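Long-range contacts in 2-hydroxyisobutyryl-CoA mutase large subunit (Aquincola tertiaricarbonis, PDB 4R3U), which catalyses, together with its cobalamin-binding small subunit, the interconversion of 2-hydroxyisobutyryl-CoA and (S)-3-hydroxybutyryl-CoA: residues Arg94-Arg99 with Gln374-Asn379; Ile118-Thr123 with Ala396-Gln401. All coordinates share one frame; numbering follows the deposited sequence.

Overall arrangement
Contact 1 joins the first and last strands of the TIM barrel, 97-102 and 375-377, and contact 2 joins the turn that follows helix 107-119 to helix 390-405, so the same closure of the barrel is made twice, in the sheet and, at the end of a helix, in the layer around it. Their centres lie about 9 Å apart. Among the polar links between them are Trp-96 NE1 to Gln-400 OE1 at 2.9 Å and Thr-378 OG1 to Ala-396 O at 2.7 Å, both probable hydrogen bonds. Contact 1 grips the diphosphate of the bound acyl-CoA directly, whereas in contact 2 the side chain of Gln-122 lies about 9 Å from the bound acyl-CoA.

Contact 1 (Arg94-Arg99 with Gln374-Asn379); sequences RTWTMR and QSLHTN. With 3HC (3-hydroxybutanoyl-coenzyme A), chain E.
Thr-97 and Met-98 pair in parallel with Ser-375 and Leu-376, the touching parts running 35° apart, and three backbone bonds hold the register: Thr-97 N to Gln-374 O at 2.9 Å, Leu-376 N to Thr-97 O at 2.8 Å and Arg-99 N to Leu-376 O at 3.1 Å. This pair joins the first and last strands of the TIM barrel. Its two faces differ in chemistry. On the Thr-97 and Ser-375 face, the chain of Arg-99 runs extended until chi3 (-54°), where it bends and brings the guanidinium over toward Ser-375. NE then reaches Ser-375 OG, close to the guanidinium plane, at 3.0 Å; that hydroxyl is also hydrogen-bonded to His-341. Arg-99 NH2 binds O4A of the coenzyme A diphosphate at 2.7 Å, again at the edge of the group, and is shared with Ser-174. The faces of the guanidinium are occupied too: Thr-97 CG2 sits 3.4 Å above the plane, off-centre, and the pantetheine carbonyl oxygen O9P approaches the opposite face. Thr-97 OG1 lies 2.7 Å from the same O4A, within hydrogen-bonding distance, though its proton has another acceptor nearby. On the Met-98 and Leu-376 face, Trp-96 lies alongside Leu-376, with Trp-96 CD1 3.8 Å from Leu-376 CB. The indole nitrogen of Trp-96 bonds to Gln-400. At the far end the ring of His-377, whose edge faces Arg-99 O, is fixed through ND1 by Ile-101 N and borders the 5'-deoxyadenosine pocket. Both acyl-CoA isomers modelled in the crystal make the same O4A contacts, so the strand pair appears to read the shared diphosphate rather than the acyl group. Arg-99, steadied by its Ser-375 bond, probably offsets part of the phosphate charge.

Contact 2 (Ile118-Thr123 with Ala396-Gln401); sequences IAQGQT and ALRTQQ
Arg-398 meets Gln-120 through the edge of its guanidinium, and none of the interactions across this contact involves a face of that group. NH1 donates to the backbone oxygen Gln-120 O at 2.9 Å, which lies only 3° out of the guanidinium plane. The amide of Gln-120 and the guanidinium are turned 48° against each other, and the bond from Arg-398 NH2 to Gln-120 OE1, 2.8 Å long, is weak because it is strongly bent. Gln-401 NE2 donates to Gln-120 O as well, at 3.0 Å and on a lone pair, while its OE1 receives Arg-398 NH1 at 2.8 Å; the three groups thus form a closed triangle of bonds. The carbonyl gripped twice stands at the C-terminal end of helix 107-119, where Gly-121, with phi at 112°, completes a Schellman motif. In the TIM barrel this end abuts helix 390-405, which follows the last strand. Without the guanidinium of Arg-398, as with an alanine here, Gln-120 O and Gln-401 OE1 would probably each lose a donor, and Glu-485 of the second subunit a salt-bridge partner. Beside the polar triangle Leu-397 divides its methyls, CD1 against Gln-120 CB at 3.7 Å and CD2 against Gln-122 CB at 3.9 Å. The amide of Gln-122 turns to strand 97-102, its OE1 bonded to the backbone N of Gln-100.

Contact 1 (Arg94-Arg99 with Gln374-Asn379)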
loop_
_atom_site.group_PDB
_atom_site.type_symbol
_atom_site.label_atom_id
_atom_site.label_comp_id
_atom_site.label_asym_id
_atom_site.label_seq_id
_atom_site.Cartn_x
_atom_site.Cartn_y
_atom_site.Cartn_z
ATOM N N ARG A 94 3.506 11.224 19.358
ATOM C CA ARG A 94 2.637 10.076 19.615
ATOM C C ARG A 94 2.007 9.584 18.322
ATOM O O ARG A 94 1.310 10.352 17.646
ATOM C CB ARG A 94 1.543 10.384 20.649
ATOM C CG ARG A 94 2.053 10.880 21.997
ATOM C CD ARG A 94 2.391 9.774 22.969
ATOM N NE ARG A 94 2.676 10.315 24.303
ATOM C CZ ARG A 94 1.751 10.587 25.225
ATOM N NH1 ARG A 94 0.462 10.376 24.971
ATOM N NH2 ARG A 94 2.108 11.064 26.406
ATOM N N THR A 95 2.208 8.278 18.008
ATOM C CA THR A 95 1.622 7.619 16.832
ATOM C C THR A 95 0.089 7.533 16.981
ATOM O O THR A 95 -0.408 7.440 18.100
ATOM C CB THR A 95 2.182 6.166 16.719
ATOM O OG1 THR A 95 3.599 6.203 16.727
ATOM C CG2 THR A 95 1.729 5.438 15.453
ATOM N N TRP A 96 -0.645 7.452 15.873
ATOM C CA TRP A 96 -2.090 7.215 15.937
ATOM C C TRP A 96 -2.323 5.889 16.706
ATOM O O TRP A 96 -1.440 5.028 16.738
ATOM C CB TRP A 96 -2.699 7.139 14.498
ATOM C CG TRP A 96 -2.122 6.053 13.642
ATOM C CD1 TRP A 96 -2.573 4.768 13.533
ATOM C CD2 TRP A 96 -0.912 6.126 12.869
ATOM N NE1 TRP A 96 -1.733 4.039 12.712
ATOM C CE2 TRP A 96 -0.705 4.850 12.291
ATOM C CE3 TRP A 96 -0.009 7.169 12.561
ATOM C CZ2 TRP A 96 0.391 4.570 11.450
ATOM C CZ3 TRP A 96 1.070 6.895 11.712
ATOM C CH2 TRP A 96 1.259 5.613 11.164
ATOM N N THR A 97 -3.490 5.729 17.316
ATOM C CA THR A 97 -3.824 4.497 18.003
ATOM C C THR A 97 -4.126 3.440 16.928
ATOM O O THR A 97 -4.870 3.697 15.974
ATOM C CB THR A 97 -5.010 4.698 18.964
ATOM O OG1 THR A 97 -4.793 5.842 19.792
ATOM C CG2 THR A 97 -5.211 3.521 19.887
ATOM N N MET A 98 -3.481 2.282 17.052
ATOM C CA MET A 98 -3.712 1.147 16.183
ATOM C C MET A 98 -4.747 0.374 16.991
ATOM O O MET A 98 -4.435 -0.274 18.009
ATOM C CB MET A 98 -2.412 0.376 15.947
ATOM C CG MET A 98 -1.325 1.288 15.409
ATOM S SD MET A 98 0.127 0.426 14.843
ATOM C CE MET A 98 1.148 1.821 14.375
ATOM N N ARG A 99 -6.011 0.641 16.633
ATOM C CA ARG A 99 -7.196 0.174 17.341
ATOM C C ARG A 99 -8.120 -0.649 16.414
ATOM O O ARG A 99 -8.954 -0.101 15.673
ATOM C CB ARG A 99 -7.906 1.395 17.922
ATOM C CG ARG A 99 -9.066 1.060 18.828
ATOM C CD ARG A 99 -9.945 2.259 19.099
ATOM N NE ARG A 99 -9.203 3.409 19.618
ATOM C CZ ARG A 99 -8.821 3.552 20.881
ATOM N NH1 ARG A 99 -9.086 2.609 21.773
ATOM N NH2 ARG A 99 -8.159 4.633 21.256
ATOM N N GLN A 374 -6.290 10.172 14.474
ATOM C CA GLN A 374 -5.836 9.980 15.872
ATOM C C GLN A 374 -5.846 8.525 16.245
ATOM O O GLN A 374 -5.161 8.108 17.194
ATOM C CB GLN A 374 -6.760 10.730 16.852
ATOM C CG GLN A 374 -6.455 12.201 16.999
ATOM C CD GLN A 374 -6.493 12.973 15.712
ATOM O OE1 GLN A 374 -7.550 13.249 15.150
ATOM N NE2 GLN A 374 -5.326 13.285 15.187
ATOM N N SER A 375 -6.693 7.775 15.534
ATOM C CA SER A 375 -6.943 6.369 15.740
ATOM C C SER A 375 -7.286 5.744 14.393
ATOM O O SER A 375 -7.914 6.394 13.532
ATOM C CB SER A 375 -8.073 6.192 16.755
ATOM O OG SER A 375 -8.318 4.840 17.099
ATOM N N LEU A 376 -6.843 4.491 14.188
ATOM C CA LEU A 376 -7.075 3.792 12.937
ATOM C C LEU A 376 -7.325 2.318 13.066
ATOM O O LEU A 376 -6.553 1.609 13.711
ATOM C CB LEU A 376 -5.910 4.052 11.959
ATOM C CG LEU A 376 -5.920 3.407 10.547
ATOM C CD1 LEU A 376 -7.084 3.914 9.700
ATOM C CD2 LEU A 376 -4.591 3.622 9.852
ATOM N N HIS A 377 -8.386 1.845 12.375
ATOM C CA HIS A 377 -8.686 0.450 12.184
ATOM C C HIS A 377 -8.422 0.184 10.679
ATOM O O HIS A 377 -9.009 0.839 9.800
ATOM C CB HIS A 377 -10.161 0.119 12.500
ATOM C CG HIS A 377 -10.556 -1.290 12.116
ATOM N ND1 HIS A 377 -10.546 -2.330 13.043
ATOM C CD2 HIS A 377 -10.939 -1.786 10.914
ATOM C CE1 HIS A 377 -10.890 -3.414 12.371
ATOM N NE2 HIS A 377 -11.163 -3.135 11.095
ATOM N N THR A 378 -7.581 -0.820 10.393
ATOM C CA THR A 378 -7.365 -1.306 9.042
ATOM C C THR A 378 -8.189 -2.587 8.893
ATOM O O THR A 378 -8.165 -3.444 9.793
ATOM C CB THR A 378 -5.873 -1.503 8.732
ATOM O OG1 THR A 378 -5.201 -1.978 9.887
ATOM C CG2 THR A 378 -5.211 -0.236 8.232
ATOM N N ASN A 379 -8.917 -2.730 7.765
ATOM C CA ASN A 379 -9.740 -3.916 7.568
ATOM C C ASN A 379 -8.904 -5.139 7.239
ATOM O O ASN A 379 -7.743 -4.982 6.849
ATOM C CB ASN A 379 -10.808 -3.681 6.494
ATOM C CG ASN A 379 -11.715 -2.538 6.790
ATOM O OD1 ASN A 379 -12.077 -2.282 7.940
ATOM N ND2 ASN A 379 -12.064 -1.793 5.749
HETATM N N1A 3HC E . 1.530 14.997 21.726
HETATM C C2A 3HC E . 1.117 15.017 23.148
HETATM N N3A 3HC E . -0.076 14.196 23.391
HETATM C C4A 3HC E . -0.683 13.510 22.392
HETATM C C5A 3HC E . -0.236 13.557 21.119
HETATM C C6A 3HC E . 0.841 14.308 20.799
HETATM N N6A 3HC E . 1.232 14.318 19.525
HETATM N N7A 3HC E . -1.035 12.773 20.390
HETATM C C8A 3HC E . -1.952 12.245 21.196
HETATM N N9A 3HC E . -1.755 12.723 22.421
HETATM C C1B 3HC E . -2.514 12.439 23.677
HETATM C C2B 3HC E . -3.944 12.937 23.619
HETATM O O2B 3HC E . -4.045 14.305 24.026
HETATM C C3B 3HC E . -4.646 12.000 24.588
HETATM O O3B 3HC E . -4.450 12.431 25.957
HETATM P P3B 3HC E . -5.636 12.476 27.051
HETATM O O7A 3HC E . -6.070 11.067 27.133
HETATM O O8A 3HC E . -4.920 12.974 28.252
HETATM O O9A 3HC E . -6.596 13.425 26.443
HETATM C C4B 3HC E . -3.908 10.678 24.398
HETATM O O4B 3HC E . -2.592 11.007 23.859
HETATM C C5B 3HC E . -4.692 9.733 23.471
HETATM O O5B 3HC E . -4.614 10.200 22.106
HETATM P P1A 3HC E . -5.908 10.671 21.235
HETATM O O1A 3HC E . -7.013 11.149 22.110
HETATM O O2A 3HC E . -5.436 11.559 20.159
HETATM O O3A 3HC E . -6.229 9.214 20.551
HETATM P P2A 3HC E . -7.328 8.116 21.027
HETATM O O4A 3HC E . -7.206 6.949 20.141
HETATM O O5A 3HC E . -7.282 7.904 22.495
HETATM O O6A 3HC E . -8.666 8.895 20.708
HETATM C CBP 3HC E . -10.659 9.535 19.487
HETATM C CCP 3HC E . -9.161 9.176 19.387
HETATM C CDP 3HC E . -10.740 10.875 20.231
HETATM C CEP 3HC E . -11.228 9.745 18.079
HETATM C CAP 3HC E . -11.455 8.440 20.274
HETATM O OAP 3HC E . -12.839 8.772 20.520
HETATM C C9P 3HC E . -11.284 6.972 19.788
HETATM O O9P 3HC E . -10.367 6.263 20.207
HETATM N N8P 3HC E . -12.242 6.502 18.973
HETATM C C7P 3HC E . -12.227 5.111 18.506
HETATM C C6P 3HC E . -13.541 4.771 17.816
HETATM C C5P 3HC E . -13.536 3.361 17.218
HETATM O O5P 3HC E . -12.532 2.643 17.212
HETATM N N4P 3HC E . -14.722 3.004 16.715
HETATM C C3P 3HC E . -14.941 1.714 16.077
HETATM C C2P 3HC E . -16.108 1.862 15.139
HETATM S S1P 3HC E . -16.421 0.333 14.205
HETATM C C1 3HC E . -17.860 0.915 13.293
HETATM O O1 3HC E . -18.755 1.594 13.791
HETATM C C2 3HC E . -17.892 0.600 11.787
HETATM C C3 3HC E . -18.306 -0.845 11.502
HETATM O O3 3HC E . -17.415 -1.732 12.169
HETATM C C4 3HC E . -19.755 -1.110 11.939
#

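Contact 2 (Ile118-Thr123 with Ala396-Gln401)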
loop_
_atom_site.group_PDB
_atom_site.type_symbol
_atom_site.label_atom_id
_atom_site.label_comp_id
_atom_site.label_asym_id
_atom_site.label_seq_id
_atom_site.Cartn_x
_atom_site.Cartn_y
_atom_site.Cartn_z
ATOM N N ILE A 118 -3.534 -7.121 21.280
ATOM C CA ILE A 118 -2.532 -6.414 22.096
ATOM C C ILE A 118 -1.134 -7.037 21.900
ATOM O O ILE A 118 -0.174 -6.317 21.658
ATOM C CB ILE A 118 -2.982 -6.284 23.589
ATOM C CG1 ILE A 118 -4.202 -5.310 23.662
ATOM C CG2 ILE A 118 -1.817 -5.820 24.504
ATOM C CD1 ILE A 118 -5.029 -5.313 24.933
ATOM N N ALA A 119 -1.030 -8.353 21.946
ATOM C CA ALA A 119 0.237 -9.068 21.729
ATOM C C ALA A 119 0.802 -8.781 20.321
ATOM O O ALA A 119 2.014 -8.788 20.157
ATOM C CB ALA A 119 0.025 -10.566 21.910
ATOM N N GLN A 120 -0.082 -8.557 19.312
ATOM C CA GLN A 120 0.292 -8.221 17.934
ATOM C C GLN A 120 0.629 -6.740 17.704
ATOM O O GLN A 120 1.078 -6.383 16.615
ATOM C CB GLN A 120 -0.735 -8.727 16.912
ATOM C CG GLN A 120 -0.900 -10.253 16.846
ATOM C CD GLN A 120 0.355 -11.092 16.983
ATOM O OE1 GLN A 120 1.414 -10.824 16.432
ATOM N NE2 GLN A 120 0.249 -12.140 17.719
ATOM N N GLY A 121 0.439 -5.898 18.717
ATOM C CA GLY A 121 0.837 -4.496 18.656
ATOM C C GLY A 121 -0.266 -3.461 18.647
ATOM O O GLY A 121 0.022 -2.285 18.397
ATOM N N GLN A 122 -1.528 -3.866 18.897
ATOM C CA GLN A 122 -2.593 -2.884 18.977
ATOM C C GLN A 122 -2.394 -2.097 20.311
ATOM O O GLN A 122 -1.989 -2.677 21.327
ATOM C CB GLN A 122 -3.974 -3.534 18.879
ATOM C CG GLN A 122 -4.805 -3.539 20.184
ATOM C CD GLN A 122 -6.224 -3.918 19.915
ATOM O OE1 GLN A 122 -6.797 -3.619 18.831
ATOM N NE2 GLN A 122 -6.828 -4.569 20.896
ATOM N N THR A 123 -2.634 -0.770 20.251
ATOM C CA THR A 123 -2.428 0.227 21.302
ATOM C C THR A 123 -3.726 0.809 21.880
ATOM O O THR A 123 -3.694 1.637 22.792
ATOM C CB THR A 123 -1.402 1.276 20.796
ATOM O OG1 THR A 123 -1.901 1.899 19.610
ATOM C CG2 THR A 123 -0.020 0.645 20.487
ATOM N N ALA A 396 -3.480 -6.587 9.158
ATOM C CA ALA A 396 -3.998 -5.230 9.265
ATOM C C ALA A 396 -3.135 -4.406 10.201
ATOM O O ALA A 396 -2.865 -3.252 9.899
ATOM C CB ALA A 396 -5.436 -5.258 9.730
ATOM N N LEU A 397 -2.633 -5.007 11.294
ATOM C CA LEU A 397 -1.726 -4.324 12.221
ATOM C C LEU A 397 -0.331 -4.134 11.598
ATOM O O LEU A 397 0.218 -3.045 11.717
ATOM C CB LEU A 397 -1.640 -5.063 13.569
ATOM C CG LEU A 397 -2.855 -4.908 14.477
ATOM C CD1 LEU A 397 -2.908 -6.020 15.519
ATOM C CD2 LEU A 397 -2.876 -3.529 15.131
ATOM N N ARG A 398 0.210 -5.153 10.876
ATOM C CA ARG A 398 1.516 -5.060 10.219
ATOM C C ARG A 398 1.533 -3.933 9.190
ATOM O O ARG A 398 2.552 -3.245 9.038
ATOM C CB ARG A 398 1.943 -6.404 9.593
ATOM C CG ARG A 398 2.186 -7.552 10.575
ATOM C CD ARG A 398 3.367 -7.366 11.510
ATOM N NE ARG A 398 3.399 -8.430 12.509
ATOM C CZ ARG A 398 2.923 -8.323 13.751
ATOM N NH1 ARG A 398 2.383 -7.187 14.169
ATOM N NH2 ARG A 398 2.988 -9.353 14.582
ATOM N N THR A 399 0.379 -3.725 8.521
ATOM C CA THR A 399 0.151 -2.666 7.541
ATOM C C THR A 399 0.406 -1.306 8.200
ATOM O O THR A 399 1.192 -0.498 7.677
ATOM C CB THR A 399 -1.288 -2.769 6.956
ATOM O OG1 THR A 399 -1.482 -4.083 6.406
ATOM C CG2 THR A 399 -1.577 -1.714 5.898
ATOM N N GLN A 400 -0.226 -1.077 9.364
ATOM C CA GLN A 400 -0.115 0.162 10.128
ATOM C C GLN A 400 1.329 0.381 10.598
ATOM O O GLN A 400 1.877 1.468 10.437
ATOM C CB GLN A 400 -1.118 0.145 11.310
ATOM C CG GLN A 400 -2.570 0.348 10.879
ATOM C CD GLN A 400 -3.505 0.641 12.042
ATOM O OE1 GLN A 400 -3.381 1.662 12.736
ATOM N NE2 GLN A 400 -4.501 -0.218 12.257
ATOM N N GLN A 401 1.929 -0.671 11.180
ATOM C CA GLN A 401 3.305 -0.715 11.718
ATOM C C GLN A 401 4.370 -0.455 10.654
ATOM O O GLN A 401 5.354 0.164 10.982
ATOM C CB GLN A 401 3.552 -2.033 12.445
ATOM C CG GLN A 401 2.620 -2.196 13.661
ATOM C CD GLN A 401 2.385 -3.640 14.041
ATOM O OE1 GLN A 401 2.747 -4.590 13.322
ATOM N NE2 GLN A 401 1.753 -3.840 15.177
HETATM O O HOH W 1 2.170 -1.461 17.354
#